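Local coordinates for protein flavin-containing monooxygenase (Allium sativum, PDB 6WPU) that probably catalyses the FAD-dependent S-oxygenation of S-allyl-L-cysteine in garlic, giving the sulfoxide alliin, at residues V218-S223 with D229-V234; S266-T271 with V277-G282; H322-L327 with I362-K367; S331-G336 with K352-V357; K379-A384 with R389-I394. All blocks are in the same frame, centred on the assembly; numbering follows the deposited sequence.

How the contacts relate
Contacts 1 and 4 are both buried strand-against-helix packings with isoleucine at the centre, but they lie on opposite sides of the chain's centre, their own centres about 37 Å apart, in different sheets. Contact 2 is a partly exposed hairpin held by backbone hydrogen bonds. It shares a sheet with contact 1, and the two touch where Ile221 CD1 meets Ile268 CD1 at 3.7 Å. Contact 4 is nested within the chain loop closed by contact 3, which pairs a buried aromatic packing with an exposed lysine at a sulfate. Contact 5 is a small, buried methionine packing, joined to contact 3 by a probable hydrogen bond between His322 ND1 and His392 ND1.

Contact 1 of 5, residues V218-S223 with D229-V234; sequences VVIIGS and DISRDV. With SO4 (sulfate ion), chain D.
Arg232 NH2 is gripped twice: it binds sulfate O3 at 2.6 Å, the shortest polar bond here, and Arg232 NH2 also forms a salt bridge with Asp229 OD1 at 3.2 Å. Arg232 NH1 takes sulfate O1. The sulfate, probably from the crystallisation liquor, lies at the guanidinium edge and is also bound by Arg90; Asp229 has a second partner in Arg437.

The strand is met by other residues of the helix. Ile220 presses on Ser231, its CG1 coming within 3.3 Å of Ser231 OG. The serine hydroxyl stands beside its own backbone N (chi1 -59°), the position from which it can reach back along the helix to the carbonyl O of Ala227, one turn earlier. That hydrogen bond satisfies a buried polar atom, which can then sit against hydrocarbon. Ile220 CB lies 3.5 Å from Ser231 OG, and the far end of the isoleucine continues past the serine: Ile220 CD1 meets Ile230 CG2 at 4.1 Å, the two side chains crossing at about a right angle. Farther along, Val218 and Val234 meet tip to tip, with Val218 CG2 3.9 Å from Val234 CG1. Strand 218-221 and helix 229-234 run nearly antiparallel (167°), their axes 9.4 Å apart.

Strand 217-221, helix 225-234 and strand 240-244 form a beta-alpha-beta unit, consistent with the nucleotide-binding domain of flavin-containing monooxygenases. Val241 of the next strand packs on Ile220, Ser231 and Val234, and Met291 of strand 289-292 adjoins Ile220 and Ile230.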
# COMPACT_ATOMS: atom_id res chain seq x y z
N VAL A 218 -23.68 11.54 5.09
CA VAL A 218 -22.52 10.67 5.26
C VAL A 218 -21.39 11.48 5.88
O VAL A 218 -21.08 12.59 5.44
CB VAL A 218 -22.06 10.07 3.92
CG1 VAL A 218 -20.93 9.04 4.14
CG2 VAL A 218 -23.25 9.43 3.19
N VAL A 219 -20.77 10.91 6.91
CA VAL A 219 -19.55 11.47 7.48
C VAL A 219 -18.39 10.56 7.08
O VAL A 219 -18.45 9.33 7.24
CB VAL A 219 -19.65 11.61 9.01
CG1 VAL A 219 -18.33 12.11 9.59
CG2 VAL A 219 -20.80 12.57 9.37
N ILE A 220 -17.35 11.16 6.50
CA ILE A 220 -16.12 10.46 6.13
C ILE A 220 -15.03 10.95 7.06
O ILE A 220 -14.70 12.15 7.05
CB ILE A 220 -15.73 10.73 4.66
CG1 ILE A 220 -16.91 10.60 3.69
CG2 ILE A 220 -14.58 9.83 4.25
CD1 ILE A 220 -17.23 9.22 3.28
N ILE A 221 -14.47 10.05 7.87
CA ILE A 221 -13.37 10.40 8.77
C ILE A 221 -12.06 10.03 8.08
O ILE A 221 -11.79 8.85 7.84
CB ILE A 221 -13.48 9.68 10.12
CG1 ILE A 221 -14.85 9.91 10.75
CG2 ILE A 221 -12.37 10.14 11.05
CD1 ILE A 221 -15.10 9.03 11.95
N GLY A 222 -11.24 11.03 7.77
CA GLY A 222 -9.91 10.76 7.26
C GLY A 222 -9.19 12.04 6.90
O GLY A 222 -9.83 13.04 6.58
N SER A 223 -7.86 12.03 6.95
CA SER A 223 -7.07 13.22 6.66
C SER A 223 -6.32 13.13 5.33
O SER A 223 -5.66 14.10 4.95
CB SER A 223 -6.07 13.47 7.78
OG SER A 223 -5.30 12.31 8.01
N ASP A 229 -11.21 11.74 -2.14
CA ASP A 229 -11.67 11.00 -3.32
C ASP A 229 -12.99 10.28 -3.04
O ASP A 229 -13.93 10.32 -3.84
CB ASP A 229 -10.62 9.97 -3.78
CG ASP A 229 -9.50 10.58 -4.60
OD1 ASP A 229 -9.70 11.64 -5.23
OD2 ASP A 229 -8.41 9.97 -4.63
N ILE A 230 -13.04 9.55 -1.93
CA ILE A 230 -14.25 8.80 -1.62
C ILE A 230 -15.40 9.76 -1.36
O ILE A 230 -16.52 9.55 -1.85
CB ILE A 230 -13.99 7.87 -0.43
CG1 ILE A 230 -13.08 6.72 -0.88
CG2 ILE A 230 -15.32 7.35 0.13
CD1 ILE A 230 -12.88 5.64 0.15
N SER A 231 -15.14 10.84 -0.60
CA SER A 231 -16.16 11.86 -0.35
C SER A 231 -16.75 12.39 -1.65
O SER A 231 -17.97 12.51 -1.78
CB SER A 231 -15.57 13.01 0.46
OG SER A 231 -15.06 12.53 1.69
N ARG A 232 -15.88 12.73 -2.61
CA ARG A 232 -16.39 13.25 -3.88
C ARG A 232 -17.20 12.19 -4.61
O ARG A 232 -18.23 12.50 -5.23
CB ARG A 232 -15.24 13.75 -4.74
CG ARG A 232 -14.58 15.01 -4.18
CD ARG A 232 -13.68 15.69 -5.19
NE ARG A 232 -12.62 14.80 -5.63
CZ ARG A 232 -12.54 14.28 -6.85
NH1 ARG A 232 -13.45 14.58 -7.77
NH2 ARG A 232 -11.54 13.46 -7.14
N ASP A 233 -16.76 10.92 -4.54
CA ASP A 233 -17.50 9.83 -5.16
C ASP A 233 -18.88 9.68 -4.51
O ASP A 233 -19.89 9.63 -5.21
CB ASP A 233 -16.70 8.53 -5.04
CG ASP A 233 -17.10 7.49 -6.07
OD1 ASP A 233 -17.17 7.82 -7.28
OD2 ASP A 233 -17.33 6.33 -5.68
N VAL A 234 -18.92 9.64 -3.18
CA VAL A 234 -20.17 9.53 -2.44
C VAL A 234 -21.06 10.73 -2.71
O VAL A 234 -22.29 10.60 -2.83
CB VAL A 234 -19.87 9.36 -0.93
CG1 VAL A 234 -21.14 9.51 -0.09
CG2 VAL A 234 -19.24 8.00 -0.67
S SO4 D . -11.84 12.63 -10.62
O1 SO4 D . -13.18 13.18 -10.39
O2 SO4 D . -10.98 13.70 -11.11
O3 SO4 D . -11.28 12.13 -9.37
O4 SO4 D . -11.93 11.51 -11.57

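Contact 2 of 5, residues S266-T271 with V277-G282; sequences SMIKIT and VVFHDG
Ile268 wedges into the notch between Val277 and Phe279: Ile268 CG2 rests 3.7 Å from Val277 CG1, and Ile268 CG1 lies 4.0 Å from Phe279 CE2. Val277 CG1 also bulges over one face of the Phe279 ring, toward its rim. Beside this cluster, Thr271 CG2 lies alongside Val277 CG2, the two side chains pointing the same way. Ile270 and Val278 pair likewise on the other face. There Ile270 CG1 swings anti to the backbone N (chi1 -173°), leaving CG2 as the knob that presses 3.7 Å from Val278 CB. With an alanine for Ile268, the branches touching Val277 and Phe279 would be gone, which would probably open a gap beside both.

The antiparallel strands are kinked by a classic beta bulge. Val278 O accepts from both Lys269 N (2.7 Å), in the carbonyl plane, and Ile270 N (3.3 Å), tilted 19° from it. Val278 N returns a bond to Ile270 O, and His280 N binds Met267 O at 2.9 Å. At the hairpin's open end, away from its connecting turn, a water accepts from Ser266 N and Asp281 N. The chemistry implies divided labour: backbone bonds set the register, apolar side chains fill the shape.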
# COMPACT_ATOMS: atom_id res chain seq x y z
N SER A 266 -13.04 19.65 11.02
CA SER A 266 -11.82 19.21 11.66
C SER A 266 -12.00 17.84 12.30
O SER A 266 -11.23 16.91 12.03
CB SER A 266 -11.37 20.25 12.68
OG SER A 266 -10.02 20.01 13.05
N MET A 267 -13.00 17.69 13.15
CA MET A 267 -13.13 16.44 13.89
C MET A 267 -14.53 16.34 14.48
O MET A 267 -15.19 17.35 14.73
CB MET A 267 -12.10 16.34 15.01
CG MET A 267 -12.25 17.44 16.04
SD MET A 267 -10.96 17.45 17.30
CE MET A 267 -11.44 16.05 18.31
N ILE A 268 -14.95 15.10 14.70
CA ILE A 268 -16.17 14.85 15.45
C ILE A 268 -15.93 15.20 16.91
O ILE A 268 -14.98 14.73 17.53
CB ILE A 268 -16.62 13.39 15.31
CG1 ILE A 268 -16.92 13.05 13.84
CG2 ILE A 268 -17.85 13.14 16.19
CD1 ILE A 268 -17.25 11.58 13.60
N LYS A 269 -16.80 16.04 17.46
CA LYS A 269 -16.77 16.33 18.89
C LYS A 269 -17.55 15.30 19.69
O LYS A 269 -17.08 14.84 20.74
CB LYS A 269 -17.30 17.74 19.12
CG LYS A 269 -17.84 18.03 20.50
CD LYS A 269 -18.07 19.51 20.64
CE LYS A 269 -19.24 19.81 21.56
NZ LYS A 269 -19.64 21.24 21.49
N ILE A 270 -18.74 14.91 19.21
CA ILE A 270 -19.60 13.98 19.93
C ILE A 270 -20.59 13.40 18.93
O ILE A 270 -21.01 14.08 17.99
CB ILE A 270 -20.30 14.67 21.14
CG1 ILE A 270 -21.06 13.66 22.00
CG2 ILE A 270 -21.27 15.79 20.70
CD1 ILE A 270 -20.19 12.58 22.56
N THR A 271 -20.94 12.12 19.11
CA THR A 271 -22.09 11.53 18.45
C THR A 271 -23.20 11.26 19.47
O THR A 271 -22.92 10.93 20.63
CB THR A 271 -21.71 10.24 17.70
OG1 THR A 271 -21.18 9.27 18.61
CG2 THR A 271 -20.66 10.53 16.62
N VAL A 277 -24.53 14.14 14.85
CA VAL A 277 -23.08 14.23 15.01
C VAL A 277 -22.71 15.71 15.09
O VAL A 277 -23.12 16.50 14.23
CB VAL A 277 -22.34 13.55 13.85
CG1 VAL A 277 -20.83 13.72 14.00
CG2 VAL A 277 -22.71 12.06 13.78
N VAL A 278 -21.97 16.08 16.13
CA VAL A 278 -21.55 17.46 16.34
C VAL A 278 -20.06 17.55 16.06
O VAL A 278 -19.27 16.73 16.56
CB VAL A 278 -21.87 17.94 17.77
CG1 VAL A 278 -21.67 19.46 17.89
CG2 VAL A 278 -23.28 17.55 18.14
N PHE A 279 -19.68 18.48 15.20
CA PHE A 279 -18.27 18.68 14.89
C PHE A 279 -17.69 19.75 15.81
O PHE A 279 -18.43 20.51 16.45
CB PHE A 279 -18.09 19.05 13.42
CG PHE A 279 -18.48 17.95 12.47
CD1 PHE A 279 -19.76 17.89 11.94
CD2 PHE A 279 -17.57 16.96 12.11
CE1 PHE A 279 -20.13 16.87 11.08
CE2 PHE A 279 -17.93 15.95 11.26
CZ PHE A 279 -19.22 15.90 10.73
N HIS A 280 -16.37 19.78 15.90
CA HIS A 280 -15.72 20.77 16.76
C HIS A 280 -16.07 22.19 16.34
O HIS A 280 -16.18 23.08 17.20
CB HIS A 280 -14.21 20.58 16.75
CG HIS A 280 -13.47 21.75 17.33
ND1 HIS A 280 -13.30 21.92 18.69
CD2 HIS A 280 -12.89 22.82 16.74
CE1 HIS A 280 -12.62 23.04 18.91
NE2 HIS A 280 -12.37 23.60 17.74
N ASP A 281 -16.26 22.44 15.04
CA ASP A 281 -16.66 23.78 14.61
C ASP A 281 -18.10 24.12 14.95
O ASP A 281 -18.59 25.17 14.55
CB ASP A 281 -16.43 23.95 13.10
CG ASP A 281 -17.02 22.80 12.29
OD1 ASP A 281 -18.19 22.42 12.53
OD2 ASP A 281 -16.31 22.30 11.38
N GLY A 282 -18.83 23.30 15.70
CA GLY A 282 -20.19 23.63 16.05
C GLY A 282 -21.25 23.07 15.13
O GLY A 282 -22.43 23.05 15.50
O HOH W 1 -14.52 20.70 13.25

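Contact 3 of 5, residues H322-L327 with I362-K367; sequences HVFPPL and ISLPTK. With SO4 (sulfate ion), chain F.
Leu364 lays its CD1 methyl squarely over the Phe324 ring, 4.0 Å from the centroid and only 5° off the ring normal, a CH-pi contact. The second methyl lies over the same face nearer the rim, Leu364 CD2 3.9 Å from Phe324 CE2. Val323 CG1 lies against the opposite face, toward the rim, so the phenyl is sandwiched between two aliphatic side chains and its plane is held from both faces.

Farther along, Lys367 runs its aliphatic chain past two backbone carbonyls: Lys367 CG is 3.3 Å from Pro326 O, and Lys367 CE is 3.6 Å from Leu327 O. The chain is extended until its last torsion, where it bends (chi4 76°) and brings NZ to sulfate O4 in a weak bond. The same sulfate, probably from the crystallisation liquor, receives Lys367 N as a forked donor to O1 and O2, both at 3.2 Å. It thus sits at the N-terminal end of helix 367-383, where the helix dipole would probably favour an anion. Thr366 is the N-cap: its OG1 caps a backbone N just inside the helix, and its own N binds Glu369 OE1, as in a capping box.

Helix 343-358 flanks the contact: Trp353 meets Phe324 edge-to-face, and Leu364 packs on Trp353 and Val357. Ser333 of strand 332-334 also touches Phe324, while Met370 and Met371 of helix 367-383 pack against Pro326.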
# COMPACT_ATOMS: atom_id res chain seq x y z
N HIS A 322 13.94 -1.04 6.70
CA HIS A 322 12.54 -1.43 6.53
C HIS A 322 12.37 -2.78 5.83
O HIS A 322 11.27 -3.11 5.36
CB HIS A 322 11.72 -0.37 5.75
CG HIS A 322 11.90 1.04 6.24
ND1 HIS A 322 11.23 1.55 7.33
CD2 HIS A 322 12.66 2.06 5.76
CE1 HIS A 322 11.58 2.81 7.52
NE2 HIS A 322 12.44 3.15 6.58
N VAL A 323 13.44 -3.59 5.78
CA VAL A 323 13.43 -4.79 4.95
C VAL A 323 13.84 -6.03 5.74
O VAL A 323 13.14 -7.05 5.71
CB VAL A 323 14.35 -4.60 3.72
CG1 VAL A 323 14.64 -5.94 3.02
CG2 VAL A 323 13.71 -3.64 2.74
N PHE A 324 14.98 -5.97 6.44
CA PHE A 324 15.67 -7.14 7.00
C PHE A 324 15.57 -7.17 8.52
O PHE A 324 16.12 -6.29 9.18
CB PHE A 324 17.15 -7.12 6.60
CG PHE A 324 17.43 -7.54 5.20
CD1 PHE A 324 17.22 -8.85 4.78
CD2 PHE A 324 17.98 -6.63 4.29
CE1 PHE A 324 17.52 -9.25 3.47
CE2 PHE A 324 18.28 -7.02 2.99
CZ PHE A 324 18.05 -8.34 2.58
N PRO A 325 14.96 -8.19 9.11
CA PRO A 325 15.12 -8.41 10.56
C PRO A 325 16.57 -8.73 10.88
O PRO A 325 17.10 -9.74 10.39
CB PRO A 325 14.21 -9.61 10.85
CG PRO A 325 13.30 -9.73 9.65
CD PRO A 325 14.10 -9.19 8.48
N PRO A 326 17.24 -7.90 11.70
CA PRO A 326 18.70 -8.09 11.88
C PRO A 326 19.09 -9.49 12.31
O PRO A 326 20.05 -10.04 11.78
CB PRO A 326 19.04 -7.04 12.95
CG PRO A 326 18.01 -5.96 12.75
CD PRO A 326 16.74 -6.70 12.40
N LEU A 327 18.34 -10.10 13.24
CA LEU A 327 18.71 -11.42 13.72
C LEU A 327 18.45 -12.52 12.70
O LEU A 327 19.04 -13.59 12.81
CB LEU A 327 17.98 -11.74 15.02
CG LEU A 327 18.49 -10.92 16.20
CD1 LEU A 327 17.76 -11.30 17.49
CD2 LEU A 327 20.00 -11.11 16.33
N ILE A 362 26.52 -8.64 -3.02
CA ILE A 362 26.78 -7.55 -2.09
C ILE A 362 26.58 -8.08 -0.67
O ILE A 362 26.00 -9.14 -0.45
CB ILE A 362 25.90 -6.31 -2.34
CG1 ILE A 362 24.43 -6.61 -2.07
CG2 ILE A 362 26.07 -5.77 -3.76
CD1 ILE A 362 23.57 -5.41 -2.36
N SER A 363 27.08 -7.32 0.29
CA SER A 363 27.06 -7.73 1.68
C SER A 363 26.12 -6.86 2.50
O SER A 363 25.82 -5.72 2.14
CB SER A 363 28.48 -7.67 2.26
OG SER A 363 28.54 -8.31 3.52
N LEU A 364 25.64 -7.42 3.60
CA LEU A 364 24.96 -6.70 4.67
C LEU A 364 25.95 -6.39 5.79
O LEU A 364 27.00 -7.02 5.88
CB LEU A 364 23.80 -7.54 5.21
CG LEU A 364 22.55 -7.66 4.33
CD1 LEU A 364 21.54 -8.66 4.91
CD2 LEU A 364 21.90 -6.27 4.15
N PRO A 365 25.66 -5.42 6.66
CA PRO A 365 26.51 -5.24 7.85
C PRO A 365 26.38 -6.42 8.79
O PRO A 365 25.56 -7.32 8.54
CB PRO A 365 25.95 -3.95 8.50
CG PRO A 365 25.08 -3.32 7.48
CD PRO A 365 24.54 -4.45 6.64
N THR A 366 27.13 -6.44 9.89
CA THR A 366 26.90 -7.47 10.90
C THR A 366 25.53 -7.29 11.54
O THR A 366 24.91 -6.22 11.48
CB THR A 366 27.98 -7.42 11.98
OG1 THR A 366 27.79 -6.27 12.80
CG2 THR A 366 29.38 -7.38 11.37
N LYS A 367 25.05 -8.36 12.18
CA LYS A 367 23.78 -8.30 12.89
C LYS A 367 23.77 -7.17 13.91
O LYS A 367 22.77 -6.45 14.04
CB LYS A 367 23.49 -9.63 13.58
CG LYS A 367 23.19 -10.77 12.64
CD LYS A 367 22.87 -12.04 13.41
CE LYS A 367 22.61 -13.21 12.47
NZ LYS A 367 23.87 -13.75 11.90
S SO4 F . 27.37 -11.40 12.37
O1 SO4 F . 26.71 -10.78 13.51
O2 SO4 F . 27.02 -10.71 11.14
O3 SO4 F . 28.82 -11.31 12.56
O4 SO4 F . 26.94 -12.81 12.29

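Contact 4 of 5, residues S331-G336 with K352-V357; sequences SLSFVG and KWIAAV
Ile354 is the residue through which helix segment 352-357 meets Ser333 and Val335; its neighbours in sequence turn to other parts of the fold. Lys352 comes first and reaches Glu40 of helix 32-43 in a salt bridge. Trp353 follows, edge-to-face with Trp404 of helix 398-409.

Ile354 then points at the strand. Extension of its longer branch (chi2 167°) carries CD1 outward as the leading tip, 3.4 Å from Ser333 OG and 3.6 Å from Val335 CG2. The shorter branch closes on the same hydroxyl, with Ile354 CG2 3.7 Å from Ser333 OG. Ser333 OG lies between its backbone N and carbonyl carbon (chi1 62°), and both isoleucine branches bear on it. A glycine in place of Ile354 would remove every side-chain contact between the two segments and would probably leave a gap between helix and strand.

Ala355 next packs on Leu41 of helix 32-43, and the carbonyl of Ala356 binds Ser359 OG. Val357 closes the segment, its N bonded to Trp353 O at 2.9 Å.

Strand 332-334 is the outermost strand of a parallel sheet, beside 175-178. Val335 packs on Ala33 and Thr37 of helix 32-43, and its side chain is about 7 Å from the bound FAD. Such a parallel sheet flanked by helices fits the Rossmann-type dinucleotide-binding domain that holds FAD in this family.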
# COMPACT_ATOMS: atom_id res chain seq x y z
N SER A 331 17.89 -14.37 5.44
CA SER A 331 16.95 -15.43 5.09
C SER A 331 15.49 -15.00 5.26
O SER A 331 14.58 -15.66 4.74
CB SER A 331 17.27 -16.69 5.93
OG SER A 331 16.87 -16.55 7.28
N LEU A 332 15.22 -13.92 5.98
CA LEU A 332 13.86 -13.39 6.02
C LEU A 332 13.92 -11.91 5.66
O LEU A 332 14.78 -11.18 6.16
CB LEU A 332 13.22 -13.61 7.40
CG LEU A 332 11.79 -13.07 7.54
CD1 LEU A 332 10.80 -13.87 6.68
CD2 LEU A 332 11.36 -13.06 8.99
N SER A 333 13.03 -11.48 4.77
CA SER A 333 12.97 -10.09 4.35
C SER A 333 11.54 -9.71 3.99
O SER A 333 10.68 -10.58 3.76
CB SER A 333 13.91 -9.83 3.17
OG SER A 333 13.51 -10.60 2.06
N PHE A 334 11.29 -8.40 3.94
CA PHE A 334 9.96 -7.85 3.65
C PHE A 334 10.07 -6.85 2.51
O PHE A 334 10.92 -5.96 2.55
CB PHE A 334 9.36 -7.15 4.88
CG PHE A 334 9.07 -8.06 6.04
CD1 PHE A 334 10.10 -8.50 6.86
CD2 PHE A 334 7.77 -8.48 6.31
CE1 PHE A 334 9.84 -9.35 7.93
CE2 PHE A 334 7.50 -9.32 7.38
CZ PHE A 334 8.54 -9.76 8.19
N VAL A 335 9.19 -6.98 1.50
CA VAL A 335 9.13 -6.02 0.40
C VAL A 335 7.82 -5.23 0.52
O VAL A 335 6.75 -5.81 0.70
CB VAL A 335 9.24 -6.71 -0.97
CG1 VAL A 335 9.02 -5.69 -2.10
CG2 VAL A 335 10.61 -7.33 -1.14
N GLY A 336 7.93 -3.91 0.44
CA GLY A 336 6.75 -3.06 0.39
C GLY A 336 6.21 -2.60 1.73
O GLY A 336 5.05 -2.18 1.79
N LYS A 352 15.63 -6.00 -5.72
CA LYS A 352 16.94 -6.02 -6.36
C LYS A 352 18.05 -6.09 -5.32
O LYS A 352 19.02 -6.83 -5.47
CB LYS A 352 17.09 -4.77 -7.24
CG LYS A 352 18.12 -4.86 -8.36
CD LYS A 352 18.17 -3.55 -9.16
CE LYS A 352 16.89 -3.31 -9.96
NZ LYS A 352 16.78 -4.25 -11.13
N TRP A 353 17.89 -5.34 -4.23
CA TRP A 353 18.85 -5.38 -3.13
C TRP A 353 18.85 -6.75 -2.45
O TRP A 353 19.91 -7.35 -2.22
CB TRP A 353 18.50 -4.28 -2.13
CG TRP A 353 19.43 -4.12 -0.98
CD1 TRP A 353 20.81 -4.15 -1.01
CD2 TRP A 353 19.07 -3.89 0.38
NE1 TRP A 353 21.31 -3.97 0.26
CE2 TRP A 353 20.26 -3.79 1.13
CE3 TRP A 353 17.84 -3.77 1.05
CZ2 TRP A 353 20.27 -3.57 2.51
CZ3 TRP A 353 17.85 -3.54 2.42
CH2 TRP A 353 19.06 -3.44 3.13
N ILE A 354 17.65 -7.26 -2.13
CA ILE A 354 17.54 -8.55 -1.47
C ILE A 354 18.21 -9.64 -2.31
O ILE A 354 18.98 -10.46 -1.79
CB ILE A 354 16.07 -8.89 -1.20
CG1 ILE A 354 15.46 -7.96 -0.15
CG2 ILE A 354 15.92 -10.36 -0.75
CD1 ILE A 354 13.93 -8.07 -0.11
N ALA A 355 17.92 -9.66 -3.61
CA ALA A 355 18.46 -10.71 -4.48
C ALA A 355 19.98 -10.66 -4.52
O ALA A 355 20.64 -11.71 -4.45
CB ALA A 355 17.89 -10.57 -5.89
N ALA A 356 20.56 -9.46 -4.60
CA ALA A 356 22.01 -9.32 -4.63
C ALA A 356 22.64 -9.71 -3.31
O ALA A 356 23.76 -10.24 -3.29
CB ALA A 356 22.38 -7.89 -5.01
N VAL A 357 21.96 -9.45 -2.19
CA VAL A 357 22.45 -9.94 -0.90
C VAL A 357 22.42 -11.47 -0.86
O VAL A 357 23.42 -12.11 -0.54
CB VAL A 357 21.62 -9.32 0.25
CG1 VAL A 357 21.92 -10.02 1.56
CG2 VAL A 357 21.88 -7.83 0.37

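Contact 5 of 5, residues K379-A384 with R389-I394; sequences KQMEAA and RYTHNI
Met381 reaches from the last turns of helix 367-383 to Thr391, its thioether end doing all the touching. Met381 CE lies 3.6 Å from Thr391 OG1, and Met381 SD lies 3.7 Å from the same oxygen. The two side chains cross at about a right angle. The methionine chain is extended as far as sulfur and then bends at its last torsion (chi3 60°), which turns the methyl along the backbone of the other segment: Met381 CE is 3.7 Å from Thr391 CA and 4.1 Å from Tyr390 C. These are van der Waals contacts.

The polar needs of Thr391 are met elsewhere. Its OG1 is hydrogen-bonded to Lys388 O and to Arg315 NE, two partners that would fix the rotation of the hydroxyl side, while Thr391 CG2 lies 3.7 Å above one face of the His392 ring, toward its rim. The backbone is held as well, since Thr391 O accepts from Tyr377 OH, one turn before Met381 on the same helix. Tyr390, beside Thr391, has Arg389 CG over the centre of one ring face.

Farther out, His392 is tied through NE2 to Val316 N, and its backbone and that of Ile394 bond to Trp339. Residues 390-393 form a type I beta turn, closed by Asn393 N to Tyr390 O at 3.1 Å. The chain thus leaves helix 367-383, doubles back and lays this beta turn against the helix end, with the buried Met381 filling the join between helix and loop.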
# COMPACT_ATOMS: atom_id res chain seq x y z
N LYS A 379 15.72 6.30 17.72
CA LYS A 379 16.08 7.40 18.61
C LYS A 379 16.00 8.74 17.90
O LYS A 379 15.63 9.74 18.53
CB LYS A 379 17.47 7.17 19.20
CG LYS A 379 17.44 6.44 20.53
CD LYS A 379 18.83 5.96 20.93
CE LYS A 379 18.78 5.01 22.13
NZ LYS A 379 19.52 3.74 21.85
N GLN A 380 16.33 8.79 16.60
CA GLN A 380 16.06 9.99 15.81
C GLN A 380 14.58 10.33 15.81
O GLN A 380 14.20 11.49 16.03
CB GLN A 380 16.54 9.80 14.37
CG GLN A 380 18.02 9.91 14.15
CD GLN A 380 18.38 9.44 12.76
OE1 GLN A 380 19.00 8.40 12.58
NE2 GLN A 380 17.97 10.20 11.75
N MET A 381 13.72 9.34 15.53
CA MET A 381 12.28 9.58 15.59
C MET A 381 11.88 10.14 16.95
O MET A 381 11.15 11.13 17.03
CB MET A 381 11.50 8.29 15.33
CG MET A 381 11.63 7.70 13.94
SD MET A 381 10.58 6.25 13.77
CE MET A 381 8.95 6.96 14.11
N GLU A 382 12.34 9.50 18.02
CA GLU A 382 11.96 9.92 19.36
C GLU A 382 12.50 11.31 19.66
O GLU A 382 11.81 12.13 20.27
CB GLU A 382 12.46 8.88 20.36
CG GLU A 382 12.83 9.41 21.71
CD GLU A 382 13.44 8.31 22.55
OE1 GLU A 382 12.71 7.34 22.87
OE2 GLU A 382 14.66 8.38 22.85
N ALA A 383 13.71 11.61 19.19
CA ALA A 383 14.28 12.95 19.36
C ALA A 383 13.63 13.97 18.44
O ALA A 383 13.93 15.17 18.56
CB ALA A 383 15.79 12.92 19.11
N ALA A 384 12.76 13.55 17.53
CA ALA A 384 12.04 14.48 16.68
C ALA A 384 10.56 14.55 17.03
O ALA A 384 9.82 15.24 16.33
CB ALA A 384 12.23 14.11 15.21
N ARG A 389 3.79 5.17 15.05
CA ARG A 389 3.04 4.69 13.90
C ARG A 389 3.53 5.27 12.58
O ARG A 389 3.10 4.80 11.52
CB ARG A 389 1.54 4.98 14.08
CG ARG A 389 1.13 6.45 14.04
CD ARG A 389 -0.38 6.60 14.35
NE ARG A 389 -0.82 7.99 14.40
CZ ARG A 389 -0.57 8.83 15.40
NH1 ARG A 389 0.14 8.42 16.45
NH2 ARG A 389 -1.00 10.08 15.35
N TYR A 390 4.44 6.24 12.60
CA TYR A 390 5.05 6.77 11.38
C TYR A 390 6.40 6.14 11.07
O TYR A 390 7.14 6.67 10.23
CB TYR A 390 5.19 8.30 11.48
CG TYR A 390 3.86 9.01 11.63
CD1 TYR A 390 2.85 8.86 10.69
CD2 TYR A 390 3.60 9.81 12.73
CE1 TYR A 390 1.64 9.49 10.84
CE2 TYR A 390 2.39 10.44 12.89
CZ TYR A 390 1.42 10.29 11.94
OH TYR A 390 0.22 10.93 12.12
N THR A 391 6.75 5.03 11.72
CA THR A 391 8.09 4.47 11.56
C THR A 391 8.41 4.19 10.09
O THR A 391 9.54 4.43 9.63
CB THR A 391 8.23 3.18 12.37
OG1 THR A 391 8.13 3.46 13.77
CG2 THR A 391 9.61 2.51 12.11
N HIS A 392 7.44 3.69 9.33
CA HIS A 392 7.67 3.29 7.95
C HIS A 392 7.15 4.30 6.95
O HIS A 392 7.13 4.02 5.74
CB HIS A 392 7.05 1.92 7.70
CG HIS A 392 7.48 0.90 8.70
ND1 HIS A 392 8.81 0.53 8.85
CD2 HIS A 392 6.79 0.20 9.63
CE1 HIS A 392 8.90 -0.36 9.81
NE2 HIS A 392 7.69 -0.58 10.30
N ASN A 393 6.71 5.47 7.43
CA ASN A 393 6.33 6.59 6.58
C ASN A 393 7.60 7.26 6.10
O ASN A 393 8.34 7.83 6.91
CB ASN A 393 5.45 7.55 7.37
CG ASN A 393 4.95 8.72 6.54
OD1 ASN A 393 5.63 9.20 5.63
ND2 ASN A 393 3.76 9.19 6.86
N ILE A 394 7.88 7.22 4.79
CA ILE A 394 9.10 7.83 4.28
C ILE A 394 8.78 8.77 3.12
O ILE A 394 9.60 8.97 2.22
CB ILE A 394 10.14 6.77 3.88
CG1 ILE A 394 9.67 5.91 2.70
CG2 ILE A 394 10.45 5.82 5.04
CD1 ILE A 394 10.71 4.86 2.28